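Formyltransferase PseJ (Anoxybacillus kamchatkensis G10, PDB 6EDK) belongs to the formyltransferase family and binds 1YA in a pocket of its alpha/beta fold. Local coordinates at residues N107-L112 against S184-K189; N92-Y97 against G127-E132; E143-T146 against E152-T155. All coordinates share one frame; numbering follows the deposited sequence.

In the fold
The three contacts lie along one alpha/beta chain built round a mixed sheet. Contact 2 comes nearest the centre of the chain, at the end of strand 90-94. The centres of contacts 1 and 2 are about 13 Å apart, and both touch 1YA. Their segments alternate along the sequence, so the two closures interlock round the pocket. Contact 3 opens after contact 2 has closed and is nested inside the long loop closed by contact 1. Its centre is about 16 Å from contact 1 and 20 Å from contact 2. Leu-154 of helix 147-169 packs against both Asn-107 and Ile-95. This helix therefore ties the outlying salt bridge to the two pocket contacts.

Contact 1: N107-L112 against S184-K189; sequences NLWSFL and SYHKLK. With 1YA (N-{4-[{[(6S)-2-amino-4-oxo-3,4,5,6,7,8-hexahydropteridin-6-yl]methyl}(formyl)amino]benzoyl}-L-glutamic acid), chain D.
Trp-109 and His-186 lie flat on each other. The five-membered ring of Trp-109 and the imidazole form a face-to-face stack, with centroids 3.5 Å apart and planes at 7°. CD2 of His-186 sits over the indole, 3.3 Å from Trp-109 CD2. The stack is flanked by two CH-pi contacts. CB of Trp-109 lies over the imidazole face, and CB of His-186 lies over the five-membered ring. The side chains thus lap each other from opposing ends. In His-186, chi1 of -50° carries the ring toward the indole, and chi2 of 86° turns its face to it. Leu-112 CD1 covers the other indole face near its rim. NE2 of His-186 is hydrogen-bonded to Glu-113 OE1, which, with the stack, should limit the rotation of the ring.

This side is buried and tight. The other is looser and more open. At the indole edge a water accepts from Trp-109 NE1 at 2.9 Å and reaches Lys-187 O at 2.9 Å, so here the segments are joined through solvent. Beyond it Lys-187, Leu-188 and Lys-189 are exposed and point away from the helix. Still, Leu-188 N donates to O2 of 1YA at 2.8 Å. The stack thus joins helix 106-112 to strand 185-186, which pairs in parallel with strand 102-103; the residues after it line part of the glutamate end of the 1YA pocket.

Contact 2: N92-Y97 against G127-E132; sequences NLHISY and GLDTGE. With 1YA (N-{4-[{[(6S)-2-amino-4-oxo-3,4,5,6,7,8-hexahydropteridin-6-yl]methyl}(formyl)amino]benzoyl}-L-glutamic acid), chain D.
The carboxylate of Asp-129 overlaps one face of the His-94 ring. It lies off centre, toward the rim, with OD2 3.3 Å from His-94 CE1. The two planes are 33° apart, so this is a tilted overlap and not a flat stack. The imidazole stands away from its backbone N (chi1 -177°), which carries the ring across to the loop.

A water bridges the two side chains and the ligand. It is 2.7 Å from His-94 ND1. It is placed to donate to Asp-129 OD1 at 2.9 Å and to O5 of 1YA at 3.0 Å. The remaining polar ends are held from outside the two segments: His-94 NE2 by Asn-101 O, and Asp-129 OD2 by Gly-103 N. Asn-92 crosses Asp-129 at a slant, its amide nearly parallel to the carboxylate, with CG 3.5 Å from N5 of 1YA.

Asp-129 N donates to O4 of 1YA at 2.9 Å, at an angle of 154°. Gly-127 O accepts a weak bond from N3 of 1YA. Leu-128 CD1 packs 3.6 Å from C16 of the benzoyl ring. Gly-127 and Asp-129 thus hold the pteridine through their backbone, and all three residues line part of the pocket. Asn-92, His-94 and Asp-129 are consistent with the Asn, His and Asp set of formyltransferases.

Strand 90-94, parallel to strand 68-71 and antiparallel to strand 118-123, meets the loop between strands 118-123 and 133-138 at its C-terminal end. Past it, Ile-95 centres an inverse gamma turn and packs on helix 147-169, while His-94 touches Pro-106 at the start of helix 106-112.

Contact 3: E143-T146 against E152-T155; sequences ENDT and ERLT
Asp-145 and Arg-153 meet with their side chains at about a right angle. The carboxylate and guanidinium planes are 50° apart, so the two groups do not form the flat, doubly bonded pair. One direct hydrogen bond carries the salt bridge. NH1 of Arg-153 donates to Asp-145 OD2 at 3.0 Å, with an N-H...O angle of 150°. It meets OD2 on the syn side but well out of the carboxylate plane.

The second branch is joined through water. One water donates to Asp-145 OD1 at 2.6 Å and accepts a weak bond from Arg-153 NH2 at 3.3 Å. The arginine leaves the helix nearly extended, then bends at its third torsion (chi3 -69°), which turns NH1 and NH2 to the aspartate.

Both carboxylate oxygens have further partners. OD2 is also bonded to Tyr-142 N, and OD1 to Thr-149 OG1. Each oxygen is thus gripped twice, which should restrict the rotation of the group. Asp-145 is buried, while Arg-153 is partly exposed. The positive arginine and the nearby helix start would both be expected to stabilise a charged carboxylate.

The Thr-146 side chain caps a backbone N of the helix, and Thr-149 OG1 bonds back to Thr-146 N, consistent with a capping box. The salt bridge ties the residue before the cap to the second turn of helix 147-169. Arg-153 also rests on Val-139 and Tyr-142, in the loop from edge strand 133-138 into this helix, and the backbone of Asp-145 is hydrogen-bonded to that of Val-206.

Contact 1: N107-L112 against S184-K189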
loop_
_atom_site.group_PDB
_atom_site.type_symbol
_atom_site.label_atom_id
_atom_site.label_comp_id
_atom_site.label_asym_id
_atom_site.label_seq_id
_atom_site.Cartn_x
_atom_site.Cartn_y
_atom_site.Cartn_z
ATOM N N ASN A 107 -9.962 -3.970 0.792
ATOM C CA ASN A 107 -10.414 -5.105 1.598
ATOM C C ASN A 107 -11.884 -5.377 1.340
ATOM O O ASN A 107 -12.297 -6.519 1.117
ATOM C CB ASN A 107 -10.154 -4.813 3.069
ATOM C CG ASN A 107 -10.545 -5.948 3.999
ATOM O OD1 ASN A 107 -10.152 -7.114 3.817
ATOM N ND2 ASN A 107 -11.308 -5.608 5.033
ATOM N N LEU A 108 -12.700 -4.332 1.409
ATOM C CA LEU A 108 -14.129 -4.515 1.121
ATOM C C LEU A 108 -14.359 -5.085 -0.274
ATOM O O LEU A 108 -15.114 -6.044 -0.440
ATOM C CB LEU A 108 -14.837 -3.186 1.300
ATOM C CG LEU A 108 -16.348 -3.191 0.879
ATOM C CD1 LEU A 108 -17.107 -4.128 1.780
ATOM C CD2 LEU A 108 -16.839 -1.738 1.070
ATOM N N TRP A 109 -13.710 -4.533 -1.286
ATOM C CA TRP A 109 -13.958 -4.988 -2.651
ATOM C C TRP A 109 -13.483 -6.406 -2.889
ATOM O O TRP A 109 -14.061 -7.121 -3.732
ATOM C CB TRP A 109 -13.308 -4.054 -3.659
ATOM C CG TRP A 109 -14.088 -2.832 -3.813
ATOM C CD1 TRP A 109 -13.787 -1.601 -3.336
ATOM C CD2 TRP A 109 -15.346 -2.729 -4.466
ATOM N NE1 TRP A 109 -14.809 -0.707 -3.660
ATOM C CE2 TRP A 109 -15.778 -1.393 -4.341
ATOM C CE3 TRP A 109 -16.170 -3.659 -5.139
ATOM C CZ2 TRP A 109 -17.007 -0.934 -4.889
ATOM C CZ3 TRP A 109 -17.388 -3.197 -5.674
ATOM C CH2 TRP A 109 -17.781 -1.838 -5.525
ATOM N N SER A 110 -12.445 -6.858 -2.136
ATOM C CA SER A 110 -12.014 -8.227 -2.259
ATOM C C SER A 110 -13.105 -9.193 -1.842
ATOM O O SER A 110 -13.160 -10.308 -2.356
ATOM C CB SER A 110 -10.731 -8.468 -1.454
ATOM O OG SER A 110 -10.983 -8.643 -0.070
ATOM N N PHE A 111 -14.013 -8.776 -0.972
ATOM C CA PHE A 111 -15.148 -9.621 -0.596
ATOM C C PHE A 111 -16.338 -9.416 -1.526
ATOM O O PHE A 111 -16.920 -10.403 -2.019
ATOM C CB PHE A 111 -15.540 -9.345 0.844
ATOM C CG PHE A 111 -14.564 -9.902 1.796
ATOM C CD1 PHE A 111 -14.570 -11.241 2.069
ATOM C CD2 PHE A 111 -13.592 -9.119 2.350
ATOM C CE1 PHE A 111 -13.626 -11.786 2.918
ATOM C CE2 PHE A 111 -12.663 -9.669 3.205
ATOM C CZ PHE A 111 -12.677 -11.011 3.467
ATOM N N LEU A 112 -16.662 -8.149 -1.819
ATOM C CA LEU A 112 -17.788 -7.874 -2.703
ATOM C C LEU A 112 -17.628 -8.554 -4.055
ATOM O O LEU A 112 -18.603 -9.079 -4.612
ATOM C CB LEU A 112 -17.956 -6.371 -2.889
ATOM C CG LEU A 112 -18.413 -5.601 -1.656
ATOM C CD1 LEU A 112 -18.360 -4.126 -1.938
ATOM C CD2 LEU A 112 -19.792 -6.003 -1.184
ATOM N N SER A 184 -8.402 -5.289 -11.117
ATOM C CA SER A 184 -9.557 -4.383 -10.942
ATOM C C SER A 184 -9.105 -3.069 -10.304
ATOM O O SER A 184 -8.001 -2.967 -9.781
ATOM C CB SER A 184 -10.632 -5.012 -10.097
ATOM O OG SER A 184 -10.100 -5.429 -8.849
ATOM N N TYR A 185 -9.981 -2.073 -10.357
ATOM C CA TYR A 185 -9.733 -0.747 -9.809
ATOM C C TYR A 185 -11.030 -0.168 -9.285
ATOM O O TYR A 185 -12.071 -0.364 -9.926
ATOM C CB TYR A 185 -9.161 0.189 -10.855
ATOM C CG TYR A 185 -9.099 1.631 -10.347
ATOM C CD1 TYR A 185 -8.037 2.066 -9.595
ATOM C CD2 TYR A 185 -10.128 2.535 -10.614
ATOM C CE1 TYR A 185 -7.977 3.363 -9.113
ATOM C CE2 TYR A 185 -10.077 3.830 -10.141
ATOM C CZ TYR A 185 -8.997 4.248 -9.397
ATOM O OH TYR A 185 -8.921 5.547 -8.914
ATOM N N HIS A 186 -10.977 0.497 -8.117
ATOM C CA HIS A 186 -12.143 1.141 -7.543
ATOM C C HIS A 186 -11.793 2.536 -7.039
ATOM O O HIS A 186 -10.695 2.791 -6.580
ATOM C CB HIS A 186 -12.770 0.341 -6.391
ATOM C CG HIS A 186 -13.002 -1.087 -6.744
ATOM N ND1 HIS A 186 -12.029 -2.057 -6.609
ATOM C CD2 HIS A 186 -14.081 -1.695 -7.286
ATOM C CE1 HIS A 186 -12.516 -3.214 -7.034
ATOM N NE2 HIS A 186 -13.745 -3.020 -7.469
ATOM N N LYS A 187 -12.756 3.439 -7.128
ATOM C CA LYS A 187 -12.722 4.755 -6.510
ATOM C C LYS A 187 -13.489 4.703 -5.196
ATOM O O LYS A 187 -14.309 3.802 -4.952
ATOM C CB LYS A 187 -13.383 5.830 -7.401
ATOM C CG LYS A 187 -12.901 5.930 -8.818
ATOM C CD LYS A 187 -14.026 6.479 -9.727
ATOM C CE LYS A 187 -13.514 7.443 -10.804
ATOM N NZ LYS A 187 -12.427 6.904 -11.695
ATOM N N LEU A 188 -13.260 5.721 -4.360
ATOM C CA LEU A 188 -13.905 5.739 -3.051
ATOM C C LEU A 188 -15.421 5.704 -3.157
ATOM O O LEU A 188 -16.089 5.083 -2.330
ATOM C CB LEU A 188 -13.444 6.977 -2.279
ATOM C CG LEU A 188 -13.491 6.873 -0.757
ATOM C CD1 LEU A 188 -12.442 5.908 -0.222
ATOM C CD2 LEU A 188 -13.304 8.266 -0.129
ATOM N N LYS A 189 -15.984 6.321 -4.191
ATOM C CA LYS A 189 -17.432 6.424 -4.283
ATOM C C LYS A 189 -18.101 5.142 -4.743
ATOM O O LYS A 189 -19.306 5.002 -4.539
ATOM C CB LYS A 189 -17.795 7.588 -5.209
ATOM C CG LYS A 189 -17.653 8.988 -4.554
ATOM C CD LYS A 189 -18.844 9.349 -3.625
ATOM C CE LYS A 189 -20.198 9.104 -4.305
ATOM N NZ LYS A 189 -21.309 9.898 -3.732
HETATM N N1 1YA D . 0.639 8.155 -6.371
HETATM C C2 1YA D . 1.048 7.540 -7.652
HETATM N NA2 1YA D . 1.429 8.376 -8.778
HETATM N N3 1YA D . 1.135 6.047 -7.853
HETATM C C4 1YA D . 0.744 5.122 -6.782
HETATM O O4 1YA D . 0.820 3.932 -7.012
HETATM C C4A 1YA D . 0.319 5.747 -5.497
HETATM N N5 1YA D . 0.017 4.925 -4.439
HETATM C C6 1YA D . -0.852 5.603 -3.346
HETATM C C7 1YA D . -0.453 6.856 -2.976
HETATM N N8 1YA D . -0.079 7.853 -4.125
HETATM C C8A 1YA D . 0.298 7.281 -5.275
HETATM C C9 1YA D . -2.279 5.614 -3.941
HETATM N N10 1YA D . -3.293 6.115 -2.993
HETATM C C11 1YA D . -6.323 8.682 -4.461
HETATM C C12 1YA D . -5.491 9.145 -3.456
HETATM C C13 1YA D . -4.481 8.317 -2.977
HETATM C C14 1YA D . -4.344 7.044 -3.500
HETATM C C15 1YA D . -5.186 6.584 -4.496
HETATM C C16 1YA D . -6.186 7.412 -4.979
HETATM C C17 1YA D . -7.473 9.561 -5.014
HETATM N N 1YA D . -8.773 8.852 -5.129
HETATM C CA 1YA D . -10.023 9.483 -5.623
HETATM C CB 1YA D . -9.894 9.805 -7.133
HETATM C CG 1YA D . -8.797 8.983 -7.829
HETATM C CD 1YA D . -8.928 9.012 -9.362
HETATM O OE1 1YA D . -8.243 8.225 -10.073
HETATM O OE2 1YA D . -9.720 9.823 -9.909
HETATM C CT 1YA D . -11.210 8.526 -5.341
HETATM O O2 1YA D . -11.038 7.379 -4.827
HETATM O O1 1YA D . -12.381 8.881 -5.617
HETATM C C18 1YA D . -3.359 5.687 -1.603
HETATM O O5 1YA D . -2.556 4.934 -1.164
HETATM O O 1YA D . -7.310 10.697 -5.286
HETATM O O HOH W 1 -15.040 2.082 -2.799
#

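Contact 2: N92-Y97 against G127-E132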
loop_
_atom_site.group_PDB
_atom_site.type_symbol
_atom_site.label_atom_id
_atom_site.label_comp_id
_atom_site.label_asym_id
_atom_site.label_seq_id
_atom_site.Cartn_x
_atom_site.Cartn_y
_atom_site.Cartn_z
ATOM N N ASN A 92 5.303 1.793 -2.551
ATOM C CA ASN A 92 4.030 2.004 -1.890
ATOM C C ASN A 92 3.608 0.630 -1.308
ATOM O O ASN A 92 3.933 -0.417 -1.920
ATOM C CB ASN A 92 2.968 2.471 -2.854
ATOM C CG ASN A 92 1.616 2.734 -2.190
ATOM O OD1 ASN A 92 1.508 3.526 -1.272
ATOM N ND2 ASN A 92 0.558 2.070 -2.685
ATOM N N LEU A 93 3.010 0.682 -0.124
ATOM C CA LEU A 93 2.434 -0.473 0.605
ATOM C C LEU A 93 0.922 -0.435 0.471
ATOM O O LEU A 93 0.241 0.444 1.031
ATOM C CB LEU A 93 2.809 -0.447 2.087
ATOM C CG LEU A 93 4.210 -0.843 2.483
ATOM C CD1 LEU A 93 5.327 -0.187 1.694
ATOM C CD2 LEU A 93 4.454 -0.631 3.960
ATOM N N HIS A 94 0.353 -1.421 -0.261
ATOM C CA HIS A 94 -1.052 -1.447 -0.638
ATOM C C HIS A 94 -1.644 -2.767 -0.168
ATOM O O HIS A 94 -1.091 -3.811 -0.478
ATOM C CB HIS A 94 -1.180 -1.354 -2.168
ATOM C CG HIS A 94 -2.571 -1.299 -2.659
ATOM N ND1 HIS A 94 -3.407 -0.244 -2.393
ATOM C CD2 HIS A 94 -3.289 -2.173 -3.402
ATOM C CE1 HIS A 94 -4.597 -0.480 -2.921
ATOM N NE2 HIS A 94 -4.550 -1.647 -3.541
ATOM N N ILE A 95 -2.742 -2.711 0.546
ATOM C CA ILE A 95 -3.315 -3.922 1.125
ATOM C C ILE A 95 -4.310 -4.595 0.189
ATOM O O ILE A 95 -5.427 -4.964 0.592
ATOM C CB ILE A 95 -3.893 -3.660 2.499
ATOM C CG1 ILE A 95 -4.914 -2.537 2.522
ATOM C CG2 ILE A 95 -2.749 -3.419 3.524
ATOM C CD1 ILE A 95 -5.805 -2.554 3.780
ATOM N N SER A 96 -3.889 -4.810 -1.044
ATOM C CA SER A 96 -4.555 -5.753 -1.919
ATOM C C SER A 96 -3.510 -6.651 -2.577
ATOM O O SER A 96 -2.305 -6.408 -2.552
ATOM C CB SER A 96 -5.419 -5.020 -2.981
ATOM O OG SER A 96 -4.540 -4.730 -4.056
ATOM N N TYR A 97 -3.989 -7.737 -3.156
ATOM C CA TYR A 97 -3.203 -8.636 -3.977
ATOM C C TYR A 97 -3.258 -8.077 -5.397
ATOM O O TYR A 97 -4.114 -8.427 -6.187
ATOM C CB TYR A 97 -3.722 -10.063 -3.889
ATOM C CG TYR A 97 -2.668 -11.076 -4.330
ATOM C CD1 TYR A 97 -2.403 -11.276 -5.621
ATOM C CD2 TYR A 97 -1.886 -11.763 -3.364
ATOM C CE1 TYR A 97 -1.407 -12.163 -6.029
ATOM C CE2 TYR A 97 -0.874 -12.644 -3.753
ATOM C CZ TYR A 97 -0.661 -12.824 -5.114
ATOM O OH TYR A 97 0.345 -13.667 -5.541
ATOM N N GLY A 127 0.551 5.993 -12.619
ATOM C CA GLY A 127 -0.801 5.590 -12.319
ATOM C C GLY A 127 -0.993 5.164 -10.873
ATOM O O GLY A 127 -0.023 5.003 -10.128
ATOM N N LEU A 128 -2.261 4.961 -10.492
ATOM C CA LEU A 128 -2.610 4.578 -9.120
ATOM C C LEU A 128 -2.476 3.066 -8.942
ATOM O O LEU A 128 -3.283 2.294 -9.482
ATOM C CB LEU A 128 -4.033 4.991 -8.783
ATOM C CG LEU A 128 -4.380 6.461 -9.001
ATOM C CD1 LEU A 128 -5.774 6.759 -8.447
ATOM C CD2 LEU A 128 -3.308 7.343 -8.351
ATOM N N ASP A 129 -1.490 2.647 -8.134
ATOM C CA ASP A 129 -1.280 1.249 -7.735
ATOM C C ASP A 129 -0.974 0.362 -8.917
ATOM O O ASP A 129 -1.159 -0.819 -8.849
ATOM C CB ASP A 129 -2.497 0.699 -6.957
ATOM C CG ASP A 129 -2.797 1.511 -5.703
ATOM O OD1 ASP A 129 -1.819 1.971 -5.048
ATOM O OD2 ASP A 129 -3.994 1.700 -5.358
ATOM N N THR A 130 -0.431 0.946 -10.009
ATOM C CA THR A 130 -0.096 0.232 -11.231
ATOM C C THR A 130 1.380 -0.114 -11.388
ATOM O O THR A 130 1.726 -0.883 -12.302
ATOM C CB THR A 130 -0.549 1.065 -12.450
ATOM O OG1 THR A 130 -0.215 2.439 -12.226
ATOM C CG2 THR A 130 -2.029 1.000 -12.618
ATOM N N GLY A 131 2.268 0.379 -10.515
ATOM C CA GLY A 131 3.702 0.146 -10.670
ATOM C C GLY A 131 4.169 -1.305 -10.517
ATOM O O GLY A 131 3.414 -2.231 -10.192
ATOM N N GLU A 132 5.473 -1.497 -10.716
ATOM C CA GLU A 132 6.051 -2.844 -10.736
ATOM C C GLU A 132 6.008 -3.507 -9.353
ATOM O O GLU A 132 6.182 -2.865 -8.330
ATOM C CB GLU A 132 7.503 -2.816 -11.197
ATOM C CG GLU A 132 7.657 -2.522 -12.686
ATOM C CD GLU A 132 9.115 -2.572 -13.113
ATOM O OE1 GLU A 132 9.931 -1.811 -12.519
ATOM O OE2 GLU A 132 9.438 -3.386 -14.017
HETATM N N1 1YA D . 0.639 8.155 -6.371
HETATM C C2 1YA D . 1.048 7.540 -7.652
HETATM N NA2 1YA D . 1.429 8.376 -8.778
HETATM N N3 1YA D . 1.135 6.047 -7.853
HETATM C C4 1YA D . 0.744 5.122 -6.782
HETATM O O4 1YA D . 0.820 3.932 -7.012
HETATM C C4A 1YA D . 0.319 5.747 -5.497
HETATM N N5 1YA D . 0.017 4.925 -4.439
HETATM C C6 1YA D . -0.852 5.603 -3.346
HETATM C C7 1YA D . -0.453 6.856 -2.976
HETATM N N8 1YA D . -0.079 7.853 -4.125
HETATM C C8A 1YA D . 0.298 7.281 -5.275
HETATM C C9 1YA D . -2.279 5.614 -3.941
HETATM N N10 1YA D . -3.293 6.115 -2.993
HETATM C C11 1YA D . -6.323 8.682 -4.461
HETATM C C12 1YA D . -5.491 9.145 -3.456
HETATM C C13 1YA D . -4.481 8.317 -2.977
HETATM C C14 1YA D . -4.344 7.044 -3.500
HETATM C C15 1YA D . -5.186 6.584 -4.496
HETATM C C16 1YA D . -6.186 7.412 -4.979
HETATM C C17 1YA D . -7.473 9.561 -5.014
HETATM N N 1YA D . -8.773 8.852 -5.129
HETATM C CA 1YA D . -10.023 9.483 -5.623
HETATM C CB 1YA D . -9.894 9.805 -7.133
HETATM C CG 1YA D . -8.797 8.983 -7.829
HETATM C CD 1YA D . -8.928 9.012 -9.362
HETATM O OE1 1YA D . -8.243 8.225 -10.073
HETATM O OE2 1YA D . -9.720 9.823 -9.909
HETATM C CT 1YA D . -11.210 8.526 -5.341
HETATM O O2 1YA D . -11.038 7.379 -4.827
HETATM O O1 1YA D . -12.381 8.881 -5.617
HETATM C C18 1YA D . -3.359 5.687 -1.603
HETATM O O5 1YA D . -2.556 4.934 -1.164
HETATM O O 1YA D . -7.310 10.697 -5.286
HETATM O O HOH W 2 -2.150 2.168 -2.177
#

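Contact 3: E143-T146 against E152-T155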
loop_
_atom_site.group_PDB
_atom_site.type_symbol
_atom_site.label_atom_id
_atom_site.label_comp_id
_atom_site.label_asym_id
_atom_site.label_seq_id
_atom_site.Cartn_x
_atom_site.Cartn_y
_atom_site.Cartn_z
ATOM N N GLU A 143 -14.225 -18.289 8.418
ATOM C CA GLU A 143 -15.675 -18.301 8.317
ATOM C C GLU A 143 -16.340 -17.137 9.015
ATOM O O GLU A 143 -17.304 -16.577 8.476
ATOM C CB GLU A 143 -16.246 -19.621 8.896
ATOM C CG GLU A 143 -17.788 -19.702 8.825
ATOM C CD GLU A 143 -18.392 -20.913 9.568
ATOM O OE1 GLU A 143 -17.634 -21.728 10.155
ATOM O OE2 GLU A 143 -19.640 -21.042 9.565
ATOM N N ASN A 144 -15.882 -16.762 10.204
ATOM C CA ASN A 144 -16.589 -15.720 10.949
ATOM C C ASN A 144 -15.835 -14.379 10.983
ATOM O O ASN A 144 -16.163 -13.500 11.799
ATOM C CB ASN A 144 -16.902 -16.202 12.369
ATOM C CG ASN A 144 -18.037 -17.262 12.405
ATOM O OD1 ASN A 144 -17.812 -18.433 12.711
ATOM N ND2 ASN A 144 -19.248 -16.850 12.056
ATOM N N ASP A 145 -14.891 -14.171 10.068
ATOM C CA ASP A 145 -14.206 -12.876 10.012
ATOM C C ASP A 145 -15.195 -11.729 9.771
ATOM O O ASP A 145 -16.271 -11.872 9.133
ATOM C CB ASP A 145 -13.184 -12.842 8.878
ATOM C CG ASP A 145 -11.821 -13.191 9.295
ATOM O OD1 ASP A 145 -11.427 -12.821 10.414
ATOM O OD2 ASP A 145 -11.135 -13.853 8.508
ATOM N N THR A 146 -14.747 -10.528 10.162
ATOM C CA THR A 146 -15.447 -9.289 9.890
ATOM C C THR A 146 -14.542 -8.379 9.044
ATOM O O THR A 146 -13.402 -8.691 8.829
ATOM C CB THR A 146 -15.798 -8.596 11.199
ATOM O OG1 THR A 146 -14.580 -8.302 11.875
ATOM C CG2 THR A 146 -16.671 -9.507 12.083
ATOM N N GLU A 152 -7.427 -5.659 9.865
ATOM C CA GLU A 152 -6.295 -5.746 10.799
ATOM C C GLU A 152 -5.318 -6.796 10.372
ATOM O O GLU A 152 -4.142 -6.617 10.517
ATOM C CB GLU A 152 -6.799 -6.037 12.221
ATOM C CG GLU A 152 -7.373 -4.810 12.888
ATOM C CD GLU A 152 -6.360 -3.646 12.921
ATOM O OE1 GLU A 152 -5.143 -3.896 13.228
ATOM O OE2 GLU A 152 -6.785 -2.498 12.596
ATOM N N ARG A 153 -5.776 -7.949 9.879
ATOM C CA ARG A 153 -4.822 -8.951 9.441
ATOM C C ARG A 153 -4.003 -8.483 8.227
ATOM O O ARG A 153 -2.798 -8.764 8.128
ATOM C CB ARG A 153 -5.592 -10.261 9.116
ATOM C CG ARG A 153 -4.697 -11.387 8.863
ATOM C CD ARG A 153 -5.486 -12.692 8.510
ATOM N NE ARG A 153 -6.206 -13.153 9.703
ATOM C CZ ARG A 153 -7.517 -13.196 9.819
ATOM N NH1 ARG A 153 -8.287 -12.844 8.800
ATOM N NH2 ARG A 153 -8.042 -13.639 10.953
ATOM N N LEU A 154 -4.643 -7.765 7.282
ATOM C CA LEU A 154 -3.892 -7.247 6.152
ATOM C C LEU A 154 -2.855 -6.233 6.640
ATOM O O LEU A 154 -1.713 -6.243 6.186
ATOM C CB LEU A 154 -4.842 -6.552 5.157
ATOM C CG LEU A 154 -5.840 -7.500 4.470
ATOM C CD1 LEU A 154 -6.833 -6.565 3.730
ATOM C CD2 LEU A 154 -5.200 -8.429 3.496
ATOM N N THR A 155 -3.253 -5.366 7.567
ATOM C CA THR A 155 -2.323 -4.333 8.077
ATOM C C THR A 155 -1.100 -4.977 8.738
ATOM O O THR A 155 0.049 -4.606 8.468
ATOM C CB THR A 155 -3.076 -3.432 9.072
ATOM O OG1 THR A 155 -3.999 -2.648 8.298
ATOM C CG2 THR A 155 -2.122 -2.549 9.796
HETATM O O HOH W 3 -10.905 -14.465 12.384
#